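PDB 3HK9: uronate isomerase from Bacillus halodurans C-125, which probably catalyses the zinc-assisted interconversion of uronic acids such as D-glucuronate with their keto isomers. Local coordinates for residues A[141-146]-A[168-173]; A[26-31]-A[353-358]; A[257-262]-A[296-301]. All blocks are in the same frame, centred on the assembly; numbering follows the deposited sequence.

Interaction 1. Residues A[141-146]-A[168-173]; sequences VMTNDP and ALRLDP. With REL (D-glucuronic acid), chain M.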
loop_
_atom_site.group_PDB
_atom_site.type_symbol
_atom_site.label_atom_id
_atom_site.label_comp_id
_atom_site.label_asym_id
_atom_site.label_seq_id
_atom_site.Cartn_x
_atom_site.Cartn_y
_atom_site.Cartn_z
ATOM N N VAL A 141 16.753 11.876 63.429
ATOM C CA VAL A 141 18.003 11.440 64.033
ATOM C C VAL A 141 19.128 12.143 63.281
ATOM O O VAL A 141 19.187 12.112 62.045
ATOM C CB VAL A 141 18.193 9.916 63.934
ATOM C CG1 VAL A 141 19.605 9.538 64.380
ATOM C CG2 VAL A 141 17.158 9.209 64.800
ATOM N N MET A 142 20.007 12.790 64.033
ATOM C CA MET A 142 21.125 13.528 63.460
ATOM C C MET A 142 22.360 12.646 63.424
ATOM O O MET A 142 22.346 11.505 63.884
ATOM C CB MET A 142 21.462 14.752 64.328
ATOM C CG MET A 142 20.292 15.631 64.748
ATOM S SD MET A 142 20.804 16.936 65.944
ATOM C CE MET A 142 20.795 15.983 67.479
ATOM N N THR A 143 23.432 13.198 62.866
ATOM C CA THR A 143 24.722 12.531 62.820
ATOM C C THR A 143 25.601 13.524 63.573
ATOM O O THR A 143 25.952 14.582 63.038
ATOM C CB THR A 143 25.257 12.374 61.385
ATOM O OG1 THR A 143 24.415 11.481 60.647
ATOM C CG2 THR A 143 26.675 11.813 61.412
ATOM N N ASN A 144 25.935 13.198 64.815
ATOM C CA ASN A 144 26.741 14.098 65.635
ATOM C C ASN A 144 28.177 13.635 65.802
ATOM O O ASN A 144 28.462 12.692 66.534
ATOM C CB ASN A 144 26.079 14.281 66.999
ATOM C CG ASN A 144 24.634 14.705 66.876
ATOM O OD1 ASN A 144 23.721 13.893 67.024
ATOM N ND2 ASN A 144 24.416 15.981 66.573
ATOM N N ASP A 145 29.072 14.326 65.109
ATOM C CA ASP A 145 30.495 14.019 65.123
ATOM C C ASP A 145 31.280 14.899 66.104
ATOM O O ASP A 145 31.533 16.073 65.834
ATOM C CB ASP A 145 31.039 14.179 63.701
ATOM C CG ASP A 145 32.525 13.945 63.610
ATOM O OD1 ASP A 145 33.082 13.297 64.517
ATOM O OD2 ASP A 145 33.130 14.404 62.614
ATOM N N PRO A 146 31.672 14.336 67.261
ATOM C CA PRO A 146 32.430 15.066 68.284
ATOM C C PRO A 146 33.844 15.453 67.831
ATOM O O PRO A 146 34.523 16.250 68.479
ATOM C CB PRO A 146 32.448 14.088 69.454
ATOM C CG PRO A 146 32.489 12.757 68.758
ATOM C CD PRO A 146 31.449 12.939 67.677
ATOM N N ALA A 168 23.055 10.905 67.499
ATOM C CA ALA A 168 23.690 9.669 67.070
ATOM C C ALA A 168 25.188 9.964 67.106
ATOM O O ALA A 168 25.671 10.861 66.407
ATOM C CB ALA A 168 23.249 9.298 65.660
ATOM N N LEU A 169 25.915 9.211 67.926
ATOM C CA LEU A 169 27.356 9.402 68.076
ATOM C C LEU A 169 28.181 8.793 66.943
ATOM O O LEU A 169 28.495 7.601 66.951
ATOM C CB LEU A 169 27.809 8.839 69.430
ATOM C CG LEU A 169 29.310 8.842 69.732
ATOM C CD1 LEU A 169 29.891 10.234 69.526
ATOM C CD2 LEU A 169 29.529 8.366 71.157
ATOM N N ARG A 170 28.536 9.636 65.978
ATOM C CA ARG A 170 29.321 9.231 64.816
ATOM C C ARG A 170 30.803 9.119 65.213
ATOM O O ARG A 170 31.368 10.052 65.789
ATOM C CB ARG A 170 29.112 10.261 63.703
ATOM C CG ARG A 170 29.596 9.831 62.337
ATOM C CD ARG A 170 29.012 8.480 61.904
ATOM N NE ARG A 170 29.553 8.126 60.600
ATOM C CZ ARG A 170 28.995 8.444 59.438
ATOM N NH1 ARG A 170 27.848 9.112 59.397
ATOM N NH2 ARG A 170 29.621 8.144 58.307
ATOM N N LEU A 171 31.436 7.988 64.894
ATOM C CA LEU A 171 32.830 7.755 65.291
ATOM C C LEU A 171 33.876 7.442 64.210
ATOM O O LEU A 171 34.924 6.868 64.520
ATOM C CB LEU A 171 32.852 6.629 66.334
ATOM C CG LEU A 171 31.937 6.822 67.555
ATOM C CD1 LEU A 171 31.767 5.517 68.329
ATOM C CD2 LEU A 171 32.522 7.897 68.441
ATOM N N ASP A 172 33.622 7.827 62.962
ATOM C CA ASP A 172 34.564 7.545 61.872
ATOM C C ASP A 172 36.039 7.852 62.176
ATOM O O ASP A 172 36.919 7.025 61.903
ATOM C CB ASP A 172 34.128 8.281 60.590
ATOM C CG ASP A 172 32.795 7.763 60.041
ATOM O OD1 ASP A 172 32.019 7.185 60.827
ATOM O OD2 ASP A 172 32.514 7.941 58.837
ATOM N N PRO A 173 36.338 9.039 62.737
ATOM C CA PRO A 173 37.742 9.357 63.037
ATOM C C PRO A 173 38.398 8.399 64.027
ATOM O O PRO A 173 39.528 7.959 63.822
ATOM C CB PRO A 173 37.664 10.788 63.571
ATOM C CG PRO A 173 36.506 11.361 62.770
ATOM C CD PRO A 173 35.491 10.240 62.871
HETATM O O6A REL M . 28.415 8.433 55.898
HETATM C C6 REL M . 27.300 9.015 55.760
HETATM O O6B REL M . 26.531 9.330 56.685
HETATM C C5 REL M . 26.884 9.335 54.322
HETATM O O5 REL M . 25.456 9.240 54.240
HETATM C C4 REL M . 27.318 10.759 53.862
HETATM O O4 REL M . 28.759 10.793 53.933
HETATM C C3 REL M . 26.881 11.144 52.419
HETATM O O3 REL M . 27.534 12.349 51.968
HETATM C C2 REL M . 25.346 11.318 52.334
HETATM O O2 REL M . 24.963 12.685 52.314
HETATM C C1 REL M . 24.788 10.597 51.099
HETATM O O1 REL M . 23.646 10.128 51.091
HETATM O O HOH W 1 25.532 8.487 61.490
#

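Interaction 2. Residues A[26-31]-A[353-358]; sequences HTHLFS and HSDARV. With ZN (zinc ion), chain P; REL (D-glucuronic acid), chain M.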
loop_
_atom_site.group_PDB
_atom_site.type_symbol
_atom_site.label_atom_id
_atom_site.label_comp_id
_atom_site.label_asym_id
_atom_site.label_seq_id
_atom_site.Cartn_x
_atom_site.Cartn_y
_atom_site.Cartn_z
ATOM N N HIS A 26 18.246 8.445 60.260
ATOM C CA HIS A 26 19.575 8.868 59.807
ATOM C C HIS A 26 19.467 10.055 58.865
ATOM O O HIS A 26 18.940 9.944 57.756
ATOM C CB HIS A 26 20.385 7.768 59.105
ATOM C CG HIS A 26 21.716 8.254 58.594
ATOM N ND1 HIS A 26 22.642 8.875 59.407
ATOM C CD2 HIS A 26 22.252 8.260 57.348
ATOM C CE1 HIS A 26 23.686 9.246 58.686
ATOM N NE2 HIS A 26 23.475 8.886 57.432
ATOM N N THR A 27 19.976 11.192 59.326
ATOM C CA THR A 27 19.960 12.432 58.557
ATOM C C THR A 27 21.204 13.234 58.927
ATOM O O THR A 27 21.933 12.884 59.860
ATOM C CB THR A 27 18.755 13.314 58.923
ATOM O OG1 THR A 27 18.995 13.929 60.197
ATOM C CG2 THR A 27 17.475 12.479 59.009
ATOM N N HIS A 28 21.433 14.314 58.189
ATOM C CA HIS A 28 22.551 15.202 58.457
ATOM C C HIS A 28 21.960 16.566 58.786
ATOM O O HIS A 28 22.499 17.610 58.416
ATOM C CB HIS A 28 23.472 15.270 57.245
ATOM C CG HIS A 28 24.192 13.988 56.986
ATOM N ND1 HIS A 28 25.296 13.598 57.712
ATOM C CD2 HIS A 28 23.917 12.967 56.140
ATOM C CE1 HIS A 28 25.669 12.391 57.325
ATOM N NE2 HIS A 28 24.849 11.986 56.373
ATOM N N LEU A 29 20.824 16.528 59.477
ATOM C CA LEU A 29 20.135 17.737 59.898
ATOM C C LEU A 29 20.434 17.943 61.381
ATOM O O LEU A 29 20.844 17.012 62.076
ATOM C CB LEU A 29 18.624 17.591 59.680
ATOM C CG LEU A 29 18.188 17.226 58.257
ATOM C CD1 LEU A 29 16.675 17.039 58.206
ATOM C CD2 LEU A 29 18.633 18.317 57.289
ATOM N N PHE A 30 20.227 19.159 61.865
ATOM C CA PHE A 30 20.487 19.475 63.266
ATOM C C PHE A 30 19.320 20.279 63.820
ATOM O O PHE A 30 18.699 21.050 63.088
ATOM C CB PHE A 30 21.765 20.312 63.382
ATOM C CG PHE A 30 22.990 19.635 62.835
ATOM C CD1 PHE A 30 23.759 18.802 63.641
ATOM C CD2 PHE A 30 23.363 19.815 61.506
ATOM C CE1 PHE A 30 24.889 18.156 63.136
ATOM C CE2 PHE A 30 24.495 19.170 60.982
ATOM C CZ PHE A 30 25.257 18.341 61.801
ATOM N N SER A 31 19.013 20.091 65.102
ATOM C CA SER A 31 17.939 20.850 65.731
ATOM C C SER A 31 18.279 22.303 65.402
ATOM O O SER A 31 19.443 22.703 65.483
ATOM C CB SER A 31 17.948 20.639 67.243
ATOM O OG SER A 31 16.814 21.241 67.842
ATOM N N HIS A 353 15.399 5.854 55.165
ATOM C CA HIS A 353 15.842 7.009 55.944
ATOM C C HIS A 353 16.096 8.061 54.873
ATOM O O HIS A 353 16.300 7.714 53.711
ATOM C CB HIS A 353 17.107 6.721 56.782
ATOM C CG HIS A 353 18.356 6.509 55.982
ATOM N ND1 HIS A 353 18.740 5.270 55.513
ATOM C CD2 HIS A 353 19.323 7.375 55.598
ATOM C CE1 HIS A 353 19.893 5.382 54.877
ATOM N NE2 HIS A 353 20.268 6.649 54.914
ATOM N N SER A 354 16.057 9.340 55.233
ATOM C CA SER A 354 16.250 10.386 54.229
ATOM C C SER A 354 17.699 10.738 53.959
ATOM O O SER A 354 18.064 11.010 52.821
ATOM C CB SER A 354 15.521 11.662 54.638
ATOM O OG SER A 354 16.177 12.286 55.731
ATOM N N ASP A 355 18.516 10.751 55.009
ATOM C CA ASP A 355 19.925 11.112 54.876
ATOM C C ASP A 355 19.950 12.596 54.492
ATOM O O ASP A 355 20.885 13.068 53.849
ATOM C CB ASP A 355 20.582 10.290 53.760
ATOM C CG ASP A 355 22.028 9.937 54.057
ATOM O OD1 ASP A 355 22.706 10.700 54.777
ATOM O OD2 ASP A 355 22.490 8.890 53.559
ATOM N N ALA A 356 18.911 13.329 54.876
ATOM C CA ALA A 356 18.827 14.741 54.520
ATOM C C ALA A 356 20.018 15.566 54.996
ATOM O O ALA A 356 20.464 15.444 56.138
ATOM C CB ALA A 356 17.527 15.344 55.054
ATOM N N ARG A 357 20.537 16.390 54.090
ATOM C CA ARG A 357 21.652 17.281 54.385
ATOM C C ARG A 357 21.076 18.693 54.385
ATOM O O ARG A 357 21.630 19.610 54.987
ATOM C CB ARG A 357 22.746 17.160 53.320
ATOM C CG ARG A 357 23.719 16.008 53.551
ATOM C CD ARG A 357 24.782 15.963 52.472
ATOM N NE ARG A 357 25.882 15.059 52.805
ATOM C CZ ARG A 357 26.811 15.316 53.721
ATOM N NH1 ARG A 357 26.781 16.454 54.401
ATOM N NH2 ARG A 357 27.775 14.436 53.959
ATOM N N VAL A 358 19.951 18.847 53.696
ATOM C CA VAL A 358 19.252 20.121 53.611
ATOM C C VAL A 358 17.814 19.868 54.058
ATOM O O VAL A 358 17.139 18.983 53.531
ATOM C CB VAL A 358 19.254 20.673 52.168
ATOM C CG1 VAL A 358 18.569 22.039 52.127
ATOM C CG2 VAL A 358 20.686 20.779 51.653
HETATM ZN ZN ZN P . 24.511 9.941 55.795
HETATM O O6A REL M . 28.415 8.433 55.898
HETATM C C6 REL M . 27.300 9.015 55.760
HETATM O O6B REL M . 26.531 9.330 56.685
HETATM C C5 REL M . 26.884 9.335 54.322
HETATM O O5 REL M . 25.456 9.240 54.240
HETATM C C4 REL M . 27.318 10.759 53.862
HETATM O O4 REL M . 28.759 10.793 53.933
HETATM C C3 REL M . 26.881 11.144 52.419
HETATM O O3 REL M . 27.534 12.349 51.968
HETATM C C2 REL M . 25.346 11.318 52.334
HETATM O O2 REL M . 24.963 12.685 52.314
HETATM C C1 REL M . 24.788 10.597 51.099
HETATM O O1 REL M . 23.646 10.128 51.091
HETATM O O HOH W 2 21.685 20.460 57.856
HETATM O O HOH W 3 24.129 19.108 56.258
#

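Interaction 3. Residues A[257-262]-A[296-301]; sequences MMIGVK and FLVTML. With REL (D-glucuronic acid), chain M.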
loop_
_atom_site.group_PDB
_atom_site.type_symbol
_atom_site.label_atom_id
_atom_site.label_comp_id
_atom_site.label_asym_id
_atom_site.label_seq_id
_atom_site.Cartn_x
_atom_site.Cartn_y
_atom_site.Cartn_z
ATOM N N MET A 257 26.367 0.384 61.388
ATOM C CA MET A 257 27.469 0.262 60.436
ATOM C C MET A 257 26.956 0.513 59.036
ATOM O O MET A 257 26.065 -0.192 58.561
ATOM C CB MET A 257 28.097 -1.135 60.492
ATOM C CG MET A 257 28.689 -1.517 61.843
ATOM S SD MET A 257 29.490 -3.144 61.817
ATOM C CE MET A 257 28.066 -4.225 61.834
ATOM N N MET A 258 27.508 1.523 58.376
ATOM C CA MET A 258 27.098 1.847 57.017
ATOM C C MET A 258 28.298 1.447 56.165
ATOM O O MET A 258 29.308 2.159 56.095
ATOM C CB MET A 258 26.784 3.336 56.929
ATOM C CG MET A 258 25.992 3.817 58.140
ATOM S SD MET A 258 24.851 5.145 57.753
ATOM C CE MET A 258 25.927 6.524 57.820
ATOM N N ILE A 259 28.164 0.295 55.509
ATOM C CA ILE A 259 29.253 -0.303 54.748
ATOM C C ILE A 259 29.312 -0.190 53.234
ATOM O O ILE A 259 28.303 -0.345 52.544
ATOM C CB ILE A 259 29.338 -1.798 55.101
ATOM C CG1 ILE A 259 29.342 -1.955 56.626
ATOM C CG2 ILE A 259 30.572 -2.417 54.472
ATOM C CD1 ILE A 259 29.171 -3.389 57.123
ATOM N N GLY A 260 30.520 0.051 52.722
ATOM C CA GLY A 260 30.711 0.112 51.284
ATOM C C GLY A 260 31.196 1.407 50.677
ATOM O O GLY A 260 31.357 1.490 49.454
ATOM N N VAL A 261 31.439 2.418 51.504
ATOM C CA VAL A 261 31.894 3.700 50.973
ATOM C C VAL A 261 33.417 3.742 50.768
ATOM O O VAL A 261 34.197 3.366 51.640
ATOM C CB VAL A 261 31.440 4.883 51.889
ATOM C CG1 VAL A 261 32.033 4.743 53.279
ATOM C CG2 VAL A 261 31.837 6.215 51.263
ATOM N N LYS A 262 33.823 4.171 49.580
ATOM C CA LYS A 262 35.235 4.294 49.237
ATOM C C LYS A 262 35.476 5.804 49.230
ATOM O O LYS A 262 35.180 6.490 48.255
ATOM C CB LYS A 262 35.485 3.675 47.857
ATOM C CG LYS A 262 36.951 3.509 47.473
ATOM C CD LYS A 262 37.075 2.623 46.227
ATOM C CE LYS A 262 38.470 2.685 45.626
ATOM N NZ LYS A 262 39.510 2.278 46.601
ATOM N N PHE A 296 22.842 -4.564 66.192
ATOM C CA PHE A 296 23.473 -3.939 65.037
ATOM C C PHE A 296 22.501 -3.387 64.001
ATOM O O PHE A 296 21.574 -4.074 63.573
ATOM C CB PHE A 296 24.399 -4.955 64.352
ATOM C CG PHE A 296 25.510 -5.482 65.243
ATOM C CD1 PHE A 296 26.786 -4.920 65.199
ATOM C CD2 PHE A 296 25.280 -6.553 66.107
ATOM C CE1 PHE A 296 27.822 -5.419 66.000
ATOM C CE2 PHE A 296 26.309 -7.062 66.912
ATOM C CZ PHE A 296 27.582 -6.492 66.857
ATOM N N LEU A 297 22.711 -2.130 63.617
ATOM C CA LEU A 297 21.917 -1.490 62.577
ATOM C C LEU A 297 22.853 -1.479 61.366
ATOM O O LEU A 297 23.970 -0.974 61.446
ATOM C CB LEU A 297 21.543 -0.060 62.969
ATOM C CG LEU A 297 20.365 0.075 63.942
ATOM C CD1 LEU A 297 20.389 1.452 64.601
ATOM C CD2 LEU A 297 19.060 -0.156 63.193
ATOM N N VAL A 298 22.416 -2.049 60.253
ATOM C CA VAL A 298 23.276 -2.094 59.084
ATOM C C VAL A 298 22.584 -1.680 57.802
ATOM O O VAL A 298 21.401 -1.956 57.597
ATOM C CB VAL A 298 23.876 -3.522 58.888
ATOM C CG1 VAL A 298 24.750 -3.567 57.630
ATOM C CG2 VAL A 298 24.704 -3.915 60.104
ATOM N N THR A 299 23.341 -0.985 56.959
ATOM C CA THR A 299 22.885 -0.548 55.651
ATOM C C THR A 299 24.156 -0.645 54.817
ATOM O O THR A 299 25.247 -0.379 55.320
ATOM C CB THR A 299 22.346 0.910 55.672
ATOM O OG1 THR A 299 21.607 1.160 54.468
ATOM C CG2 THR A 299 23.487 1.924 55.772
ATOM N N MET A 300 24.041 -1.058 53.561
ATOM C CA MET A 300 25.231 -1.181 52.733
ATOM C C MET A 300 25.106 -0.360 51.454
ATOM O O MET A 300 24.004 -0.103 50.974
ATOM C CB MET A 300 25.503 -2.663 52.450
ATOM C CG MET A 300 25.695 -3.472 53.745
ATOM S SD MET A 300 26.144 -5.204 53.508
ATOM C CE MET A 300 27.969 -5.047 53.394
ATOM N N LEU A 301 26.241 0.057 50.905
ATOM C CA LEU A 301 26.242 0.906 49.721
ATOM C C LEU A 301 26.196 0.216 48.361
ATOM O O LEU A 301 25.687 0.783 47.392
ATOM C CB LEU A 301 27.456 1.836 49.775
ATOM C CG LEU A 301 27.427 3.053 48.845
ATOM C CD1 LEU A 301 26.189 3.893 49.162
ATOM C CD2 LEU A 301 28.698 3.882 49.032
HETATM O O6A REL M . 28.415 8.433 55.898
HETATM C C6 REL M . 27.300 9.015 55.760
HETATM O O6B REL M . 26.531 9.330 56.685
HETATM C C5 REL M . 26.884 9.335 54.322
HETATM O O5 REL M . 25.456 9.240 54.240
HETATM C C4 REL M . 27.318 10.759 53.862
HETATM O O4 REL M . 28.759 10.793 53.933
HETATM C C3 REL M . 26.881 11.144 52.419
HETATM O O3 REL M . 27.534 12.349 51.968
HETATM C C2 REL M . 25.346 11.318 52.334
HETATM O O2 REL M . 24.963 12.685 52.314
HETATM C C1 REL M . 24.788 10.597 51.099
HETATM O O1 REL M . 23.646 10.128 51.091
#

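Interaction 1. Residues A[141-146]-A[168-173]
Asn144 N donates to Ala168 O at 2.8 Å, and Arg170 N reaches Asn144 O at 3.1 Å; flanked by these two bonds, Asn144 and Leu169 form a single beta bridge. The Asn144 side chain adds a third bond, its OD1 receiving Ala168 N at 3.1 Å on a lone pair in the carbonyl plane. One asparagine therefore grips segment 168-173 through its backbone N, its backbone O and its side-chain OD1.

Apolar contacts flank this bridge. Thr143 turns its methyl to Arg170, with CG2 3.6 Å from Arg170 CG, while its OG1 is hydrogen-bonded to Thr27 O. Pro146 and Leu169 meet nearly at right angles, Pro146 CD lying 3.6 Å from Leu169 CD1.

Charged interactions converge on the Arg170 guanidinium. The chain bends at chi2 (54°) and is extended at chi3, which carries the group past Thr143 to the ligand. Arg170 NH1 binds glucuronate O6B at 3.0 Å and Arg170 NH2 binds O6A of the same carboxylate at 2.7 Å. From its NE side the group is held by Asp172 in a two-nitrogen, side-on salt bridge, with Arg170 NE 2.6 Å from Asp172 OD1. Asp172 thus acts as a second-shell residue that fixes the rotation of the arginine.

In the fold, strand 169-170 runs parallel to strand 220-224, where Ser223 bonds Asp172, and Trp211 of helix 198-215 packs against Pro146 and Leu169.

Interaction 2. Residues A[26-31]-A[353-358]
His26 and Asp355 meet at the zinc site, where His26 and His28 form the HxH motif expected at the end of the first barrel strand in the amidohydrolase superfamily. Backbones lie side by side here, Asp355 N donating to His26 O at 2.9 Å.

His28 can be traced outward. Its CB lies 3.2 Å from Ala356 O and 3.8 Å from Arg357 CG. At chi1 -68° the ring leaves CB beside the backbone N, and CG lies against one face of the Arg357 guanidinium, which is flat on the ring, centres of ring and guanidinium 4.4 Å apart and planes only 2° from parallel. CD2 is on the ring edge turned to Asp355, whose carboxylate is nearly coplanar with the imidazole (20°). CE1 passes near the glucuronate carboxylate, and the tip, His28 NE2, binds zinc at 2.2 Å.

His26 NE2 and Asp355 OD1 bind the same zinc ion, and glucuronate O6B and O5 bring the count to five ligands. Glucuronate therefore chelates the zinc through a carboxylate oxygen and the neighbouring C5 oxygen. Past the stack, Arg357 keeps hold of the other part of the sugar chain: its NH2 donates to glucuronate O3 at 2.9 Å.

Interaction 3. Residues A[257-262]-A[296-301]
Met258 and Thr299 are neighbours on the ligand-side face of two parallel strands whose axes run 14° apart, part of a curled sheet consistent with the amidohydrolase-superfamily barrel. Thr299 sets OG1 opposite its backbone N, where it bonds Phe322 O, swinging CG2 toward the neighbouring strand, 3.8 Å from Met258 CB. Met258 bends at chi2 (-148°) and chi3, so its chain leads off the sheet and methyl CE stands 3.1 Å from glucuronate O6B.

The other face holds Met257, Ile259, Val298 and Met300. Met257 stays extended to SD and then turns at chi3 (-76°), placing CE within 3.7 Å of Phe296 CD1 and 3.8 Å of Val298 CG2. Met300 is also bent at its last torsion; running alongside Ile259, it brings CE to 3.9 Å from Ile259 CG2. Leu287 and Val284 of helix 282-290 cover this face.

Four backbone bonds fasten the strands, the last from Leu301 N to Ile259 O at 2.7 Å. Beyond it Leu301 CD2 leans on Gly260 O at 3.6 Å. Between the side chains the contact is wholly apolar: strand pairing rests on the peptide groups, while Met258 offers the glucuronate carboxylate a methyl and no charge.

Along the chain, residues 26-31 come first and 353-358 last, so interaction 2 closes a long loop in which interactions 1 and 3 lie in series. The centres of interactions 1 and 2 are about 12 Å apart, those of 1 and 3 about 14 Å, and those of 2 and 3 about 17 Å. Interactions 1 and 3 share the mixed sheet, reached through strands 169-170 and 255-262. All three touch the glucuronate: the zinc site of interaction 2, Arg170 of interaction 1 and Met258 of interaction 3 surround its carboxylate end. The arrangement is consistent with a barrel active site assembled from sequence-distant strand ends.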